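PDB 4AW7: beta-porphyranase A from Bacteroides plebeius, which hydrolyses the sulfated red-algal polysaccharide porphyran at linkages between beta-D-galactopyranose and alpha-L-galactopyranose-6-sulfate, releasing mostly disaccharides. Local coordinates for residues A[509-514]-A[545-550]; A[246-251]-A[301-306]. All blocks are in the same frame, centred on the assembly; numbering follows the deposited sequence.

Overall arrangement
The two contacts, with centres about 15 Å apart, illustrate how one helix can serve two layers of a multidomain hydrolase. Interaction 2 comes first along the chain and joins helix 245-262 to helix 293-305, both packed outside the parallel sheet of the catalytic barrel. Interaction 1 follows in series and pairs strands 503-514 and 546-555 of the C-terminal beta domain, the latter outermost in its five-stranded sheet. The two meet at helix 245-262: Ala249 packs on Ser510, Gly549 and Met550, and Asn246 ND2 probably donates to Phe548 O. Helix 245-262 is thus sandwiched between the barrel and the C-terminal sheet, tying the substrate-cleaving domain to its beta-rich neighbour.

Interaction 1: A[509-514]-A[545-550]; sequences MSIGRP and NIFFGM
Ile511 and Phe547 pass obliquely over one another on one face of an antiparallel strand pair, Ile511 CG1 lying 3.9 Å from Phe547 CE2. The phenyl group reaches this place because its CG is anti to the backbone N (chi1 177°), which carries the ring over Gly549; a beta carbon at Gly549 would clash with Phe547 CZ. Outside the pair, Lys519 makes a cation-pi contact with the same ring, and Trp536, a calcium ligand, meets it edge-to-face. Arg513 also leaves from this face, but its guanidinium turns to Asp573, Ser518 O and Gly575 O.

The other face carries Ser510, Phe548 and Met550. Here the edge of the Phe548 ring meets Gly512, with CD1 3.8 Å from Gly512 CA, while Ser510 OG sits against Met550 CB at 3.2 Å. Phe548 and Ser510 then pack on Ala249 of helix 245-262.

Between the two faces, Ile511 and Gly549 exchange backbone bonds, Ile511 N to Gly549 O (3.0 Å) and Gly549 N to Ile511 O (3.1 Å). Arg513 and Phe547 do likewise, the bond from Phe547 N to Arg513 O being 2.8 Å long. Chemically, the backbone bonds of Ile511, Gly549, Arg513 and Phe547 close within the pair, whereas Gly512 and Phe548 turn theirs to His577, Gln541 and Asn246; one face offers Ile511, Phe547 and Arg513 (paired with Asp573), the other Phe548, Met550 and Ser510.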
loop_
_atom_site.group_PDB
_atom_site.type_symbol
_atom_site.label_atom_id
_atom_site.label_comp_id
_atom_site.label_asym_id
_atom_site.label_seq_id
_atom_site.Cartn_x
_atom_site.Cartn_y
_atom_site.Cartn_z
ATOM N N MET A 509 13.558 7.901 -9.140
ATOM C CA MET A 509 14.825 7.185 -9.231
ATOM C C MET A 509 14.997 6.344 -7.976
ATOM O O MET A 509 15.194 6.919 -6.896
ATOM C CB MET A 509 15.954 8.214 -9.342
ATOM C CG MET A 509 17.334 7.642 -9.277
ATOM S SD MET A 509 18.686 8.812 -9.344
ATOM C CE MET A 509 18.465 9.645 -7.780
ATOM N N SER A 510 14.927 5.027 -8.122
ATOM C CA SER A 510 15.097 4.134 -6.977
ATOM C C SER A 510 16.474 3.507 -7.010
ATOM O O SER A 510 16.876 2.961 -8.054
ATOM C CB SER A 510 13.987 3.085 -6.902
ATOM O OG SER A 510 12.690 3.651 -6.681
ATOM N N ILE A 511 17.122 3.575 -5.840
ATOM C CA ILE A 511 18.484 3.059 -5.692
ATOM C C ILE A 511 18.580 2.249 -4.413
ATOM O O ILE A 511 17.948 2.549 -3.404
ATOM C CB ILE A 511 19.555 4.175 -5.724
ATOM C CG1 ILE A 511 19.340 5.179 -4.611
ATOM C CG2 ILE A 511 19.569 4.857 -7.103
ATOM C CD1 ILE A 511 20.471 6.260 -4.491
ATOM N N GLY A 512 19.407 1.201 -4.476
ATOM C CA GLY A 512 19.846 0.438 -3.302
ATOM C C GLY A 512 21.362 0.527 -3.286
ATOM O O GLY A 512 22.026 0.014 -4.187
ATOM N N ARG A 513 21.900 1.183 -2.261
ATOM C CA ARG A 513 23.359 1.367 -2.171
ATOM C C ARG A 513 23.736 1.385 -0.698
ATOM O O ARG A 513 22.940 1.732 0.163
ATOM C CB ARG A 513 23.804 2.713 -2.788
ATOM C CG ARG A 513 23.259 3.047 -4.175
ATOM C CD ARG A 513 23.987 4.177 -4.784
ATOM N NE ARG A 513 25.293 3.717 -5.290
ATOM C CZ ARG A 513 26.316 4.504 -5.644
ATOM N NH1 ARG A 513 26.271 5.796 -5.434
ATOM N NH2 ARG A 513 27.424 3.948 -6.120
ATOM N N PRO A 514 25.008 1.057 -0.389
ATOM C CA PRO A 514 25.490 1.336 0.963
ATOM C C PRO A 514 25.119 2.744 1.417
ATOM O O PRO A 514 25.170 3.660 0.579
ATOM C CB PRO A 514 27.011 1.185 0.827
ATOM C CG PRO A 514 27.158 0.166 -0.260
ATOM C CD PRO A 514 26.076 0.590 -1.284
ATOM N N ASN A 545 22.048 -0.240 7.034
ATOM C CA ASN A 545 23.288 -0.433 6.353
ATOM C C ASN A 545 23.162 -0.176 4.851
ATOM O O ASN A 545 24.106 0.337 4.203
ATOM C CB ASN A 545 23.711 -1.893 6.622
ATOM C CG ASN A 545 24.939 -2.315 5.838
ATOM O OD1 ASN A 545 25.981 -1.693 5.934
ATOM N ND2 ASN A 545 24.814 -3.402 5.075
ATOM N N ILE A 546 21.986 -0.503 4.279
ATOM C CA ILE A 546 21.718 -0.274 2.871
ATOM C C ILE A 546 20.601 0.724 2.769
ATOM O O ILE A 546 19.522 0.522 3.336
ATOM C CB ILE A 546 21.314 -1.565 2.110
ATOM C CG1 ILE A 546 22.323 -2.701 2.375
ATOM C CG2 ILE A 546 21.119 -1.236 0.630
ATOM C CD1 ILE A 546 21.748 -4.097 2.105
ATOM N N PHE A 547 20.845 1.794 2.028
ATOM C CA PHE A 547 19.783 2.708 1.645
ATOM C C PHE A 547 19.034 2.082 0.491
ATOM O O PHE A 547 19.614 1.708 -0.507
ATOM C CB PHE A 547 20.329 4.043 1.157
ATOM C CG PHE A 547 19.259 5.016 0.678
ATOM C CD1 PHE A 547 18.596 5.790 1.569
ATOM C CD2 PHE A 547 18.891 5.064 -0.657
ATOM C CE1 PHE A 547 17.596 6.668 1.152
ATOM C CE2 PHE A 547 17.895 5.963 -1.086
ATOM C CZ PHE A 547 17.269 6.738 -0.173
ATOM N N PHE A 548 17.719 1.925 0.637
ATOM C CA PHE A 548 16.863 1.517 -0.474
ATOM C C PHE A 548 15.679 2.448 -0.506
ATOM O O PHE A 548 14.859 2.438 0.408
ATOM C CB PHE A 548 16.429 0.059 -0.382
ATOM C CG PHE A 548 15.633 -0.393 -1.577
ATOM C CD1 PHE A 548 16.134 -0.260 -2.862
ATOM C CD2 PHE A 548 14.383 -0.973 -1.427
ATOM C CE1 PHE A 548 15.424 -0.639 -3.949
ATOM C CE2 PHE A 548 13.652 -1.415 -2.545
ATOM C CZ PHE A 548 14.182 -1.253 -3.803
ATOM N N GLY A 549 15.648 3.318 -1.515
ATOM C CA GLY A 549 14.644 4.366 -1.535
ATOM C C GLY A 549 14.493 4.968 -2.915
ATOM O O GLY A 549 15.432 4.951 -3.714
ATOM N N MET A 550 13.309 5.534 -3.150
ATOM C CA MET A 550 12.982 6.276 -4.326
ATOM C C MET A 550 13.152 7.764 -4.032
ATOM O O MET A 550 12.578 8.283 -3.070
ATOM C CB MET A 550 11.532 5.955 -4.705
ATOM C CG MET A 550 11.055 6.571 -6.046
ATOM S SD MET A 550 10.730 8.364 -6.057
ATOM C CE MET A 550 9.353 8.468 -4.894
#

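Interaction 2: A[246-251]-A[301-306]; sequences NSEAVL and LFNLME
The carboxylate of Glu248 and the side-chain amide of Asn303 lie stacked, their planes only 15° apart, with Glu248 CD 3.4 Å from Asn303 CG. The two side chains arrive from opposite directions, and each flat group covers a face of the other without a direct hydrogen bond between them. Beyond the nitrogen end of the amide, Asn303 ND2 gives a weak, bent bond to Ser247 OG (2.9 Å), a hydroxyl also bonded to Gly244 O. At the oxygen end, two acceptors come close, Glu248 OE1 and Asn303 OD1 being 3.3 Å apart; Arg307 reconciles them, its NE bonding to Asn303 OD1 and its NH2 forming a salt bridge with Glu248 OE1. Arg508 adds a second salt bridge to Glu248 OE1, and the pair of arginines probably favours the ionised carboxylate. A water links Glu248 OE1 (2.8 Å) with the backbone Asn303 O (2.9 Å). Glu248 reaches over the amide because its chain bends at chi2 (-79°). With an alanine here, the Asn303 amide would probably lose its stacked partner, and Arg307 and Arg508 the negative charge they share.

Beside this polar cluster, Leu251 and Leu304 cross at about a right angle, with Leu251 CD1 3.8 Å from Leu304 CD2. Both also rest on Ile270 of strand 268-276. The axes of the short helical segments 246-251 and 301-305 approach to 10.7 Å and cross at -33°. Two roughly parallel helices packed side by side over the strand between them in sequence are characteristic of the outer layer of a (beta/alpha)8 barrel, consistent with the catalytic domain of this glycoside hydrolase; here strand 268-276 also carries Glu272, the inferred nucleophile.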
loop_
_atom_site.group_PDB
_atom_site.type_symbol
_atom_site.label_atom_id
_atom_site.label_comp_id
_atom_site.label_asym_id
_atom_site.label_seq_id
_atom_site.Cartn_x
_atom_site.Cartn_y
_atom_site.Cartn_z
ATOM N N ASN A 246 11.431 4.374 1.174
ATOM C CA ASN A 246 11.666 2.933 1.039
ATOM C C ASN A 246 10.440 2.217 0.468
ATOM O O ASN A 246 10.567 1.478 -0.492
ATOM C CB ASN A 246 12.068 2.315 2.386
ATOM C CG ASN A 246 12.135 0.832 2.346
ATOM O OD1 ASN A 246 11.179 0.159 2.748
ATOM N ND2 ASN A 246 13.234 0.289 1.809
ATOM N N SER A 247 9.255 2.458 1.051
ATOM C CA SER A 247 8.061 1.813 0.521
ATOM C C SER A 247 7.832 2.222 -0.922
ATOM O O SER A 247 7.316 1.433 -1.714
ATOM C CB SER A 247 6.827 2.125 1.389
ATOM O OG SER A 247 6.504 3.493 1.454
ATOM N N GLU A 248 8.132 3.484 -1.257
ATOM C CA GLU A 248 7.992 3.917 -2.633
ATOM C C GLU A 248 8.853 3.092 -3.594
ATOM O O GLU A 248 8.419 2.698 -4.656
ATOM C CB GLU A 248 8.287 5.421 -2.768
ATOM C CG GLU A 248 7.356 6.356 -1.961
ATOM C CD GLU A 248 5.979 6.639 -2.529
ATOM O OE1 GLU A 248 5.630 6.133 -3.614
ATOM O OE2 GLU A 248 5.267 7.412 -1.832
ATOM N N ALA A 249 10.109 2.844 -3.201
ATOM C CA ALA A 249 11.023 1.998 -3.984
ATOM C C ALA A 249 10.567 0.551 -4.024
ATOM O O ALA A 249 10.713 -0.116 -5.043
ATOM C CB ALA A 249 12.457 2.062 -3.460
ATOM N N VAL A 250 10.083 0.029 -2.900
ATOM C CA VAL A 250 9.612 -1.349 -2.825
ATOM C C VAL A 250 8.505 -1.595 -3.865
ATOM O O VAL A 250 8.542 -2.583 -4.617
ATOM C CB VAL A 250 9.121 -1.666 -1.393
ATOM C CG1 VAL A 250 8.248 -2.924 -1.376
ATOM C CG2 VAL A 250 10.334 -1.819 -0.452
ATOM N N LEU A 251 7.526 -0.689 -3.884
ATOM C CA LEU A 251 6.411 -0.857 -4.801
ATOM C C LEU A 251 6.767 -0.502 -6.233
ATOM O O LEU A 251 6.344 -1.186 -7.166
ATOM C CB LEU A 251 5.183 -0.066 -4.304
ATOM C CG LEU A 251 4.666 -0.446 -2.914
ATOM C CD1 LEU A 251 3.469 0.427 -2.595
ATOM C CD2 LEU A 251 4.341 -1.923 -2.779
ATOM N N LEU A 301 -0.666 5.898 3.786
ATOM C CA LEU A 301 -1.888 6.162 3.053
ATOM C C LEU A 301 -1.653 7.089 1.877
ATOM O O LEU A 301 -2.190 6.880 0.805
ATOM C CB LEU A 301 -2.941 6.758 3.994
ATOM C CG LEU A 301 -4.277 7.164 3.402
ATOM C CD1 LEU A 301 -5.035 5.949 2.838
ATOM C CD2 LEU A 301 -5.107 7.868 4.471
ATOM N N PHE A 302 -0.865 8.130 2.072
ATOM C CA PHE A 302 -0.705 9.118 1.010
ATOM C C PHE A 302 0.030 8.518 -0.187
ATOM O O PHE A 302 -0.334 8.803 -1.342
ATOM C CB PHE A 302 0.049 10.365 1.524
ATOM C CG PHE A 302 -0.775 11.295 2.400
ATOM C CD1 PHE A 302 -1.183 10.931 3.688
ATOM C CD2 PHE A 302 -1.133 12.555 1.954
ATOM C CE1 PHE A 302 -1.943 11.761 4.461
ATOM C CE2 PHE A 302 -1.871 13.395 2.733
ATOM C CZ PHE A 302 -2.281 13.003 4.002
ATOM N N ASN A 303 1.042 7.675 0.052
ATOM C CA ASN A 303 1.743 6.888 -0.988
ATOM C C ASN A 303 0.698 6.109 -1.766
ATOM O O ASN A 303 0.627 6.132 -2.999
ATOM C CB ASN A 303 2.774 5.961 -0.242
ATOM C CG ASN A 303 3.453 4.893 -1.102
ATOM O OD1 ASN A 303 3.046 4.596 -2.238
ATOM N ND2 ASN A 303 4.540 4.271 -0.548
ATOM N N LEU A 304 -0.126 5.363 -1.035
ATOM C CA LEU A 304 -1.050 4.443 -1.682
ATOM C C LEU A 304 -2.173 5.165 -2.407
ATOM O O LEU A 304 -2.642 4.683 -3.438
ATOM C CB LEU A 304 -1.582 3.427 -0.667
ATOM C CG LEU A 304 -0.530 2.601 0.060
ATOM C CD1 LEU A 304 -1.164 1.612 1.012
ATOM C CD2 LEU A 304 0.449 1.935 -0.909
ATOM N N MET A 305 -2.611 6.339 -1.934
ATOM C CA MET A 305 -3.576 7.148 -2.675
ATOM C C MET A 305 -3.074 7.513 -4.060
ATOM O O MET A 305 -3.829 7.496 -5.040
ATOM C CB MET A 305 -3.944 8.404 -1.885
ATOM C CG MET A 305 -4.925 8.090 -0.747
ATOM S SD MET A 305 -5.231 9.575 0.221
ATOM C CE MET A 305 -6.679 9.079 1.115
ATOM N N GLU A 306 -1.777 7.813 -4.156
ATOM C CA GLU A 306 -1.138 8.158 -5.425
ATOM C C GLU A 306 -0.941 6.952 -6.336
ATOM O O GLU A 306 -0.478 7.141 -7.475
ATOM C CB GLU A 306 0.200 8.820 -5.163
ATOM C CG GLU A 306 0.074 10.253 -4.686
ATOM C CD GLU A 306 -0.490 11.174 -5.762
ATOM O OE1 GLU A 306 0.128 11.272 -6.836
ATOM O OE2 GLU A 306 -1.538 11.806 -5.561
HETATM O O HOH W 1 3.064 6.775 -4.497
#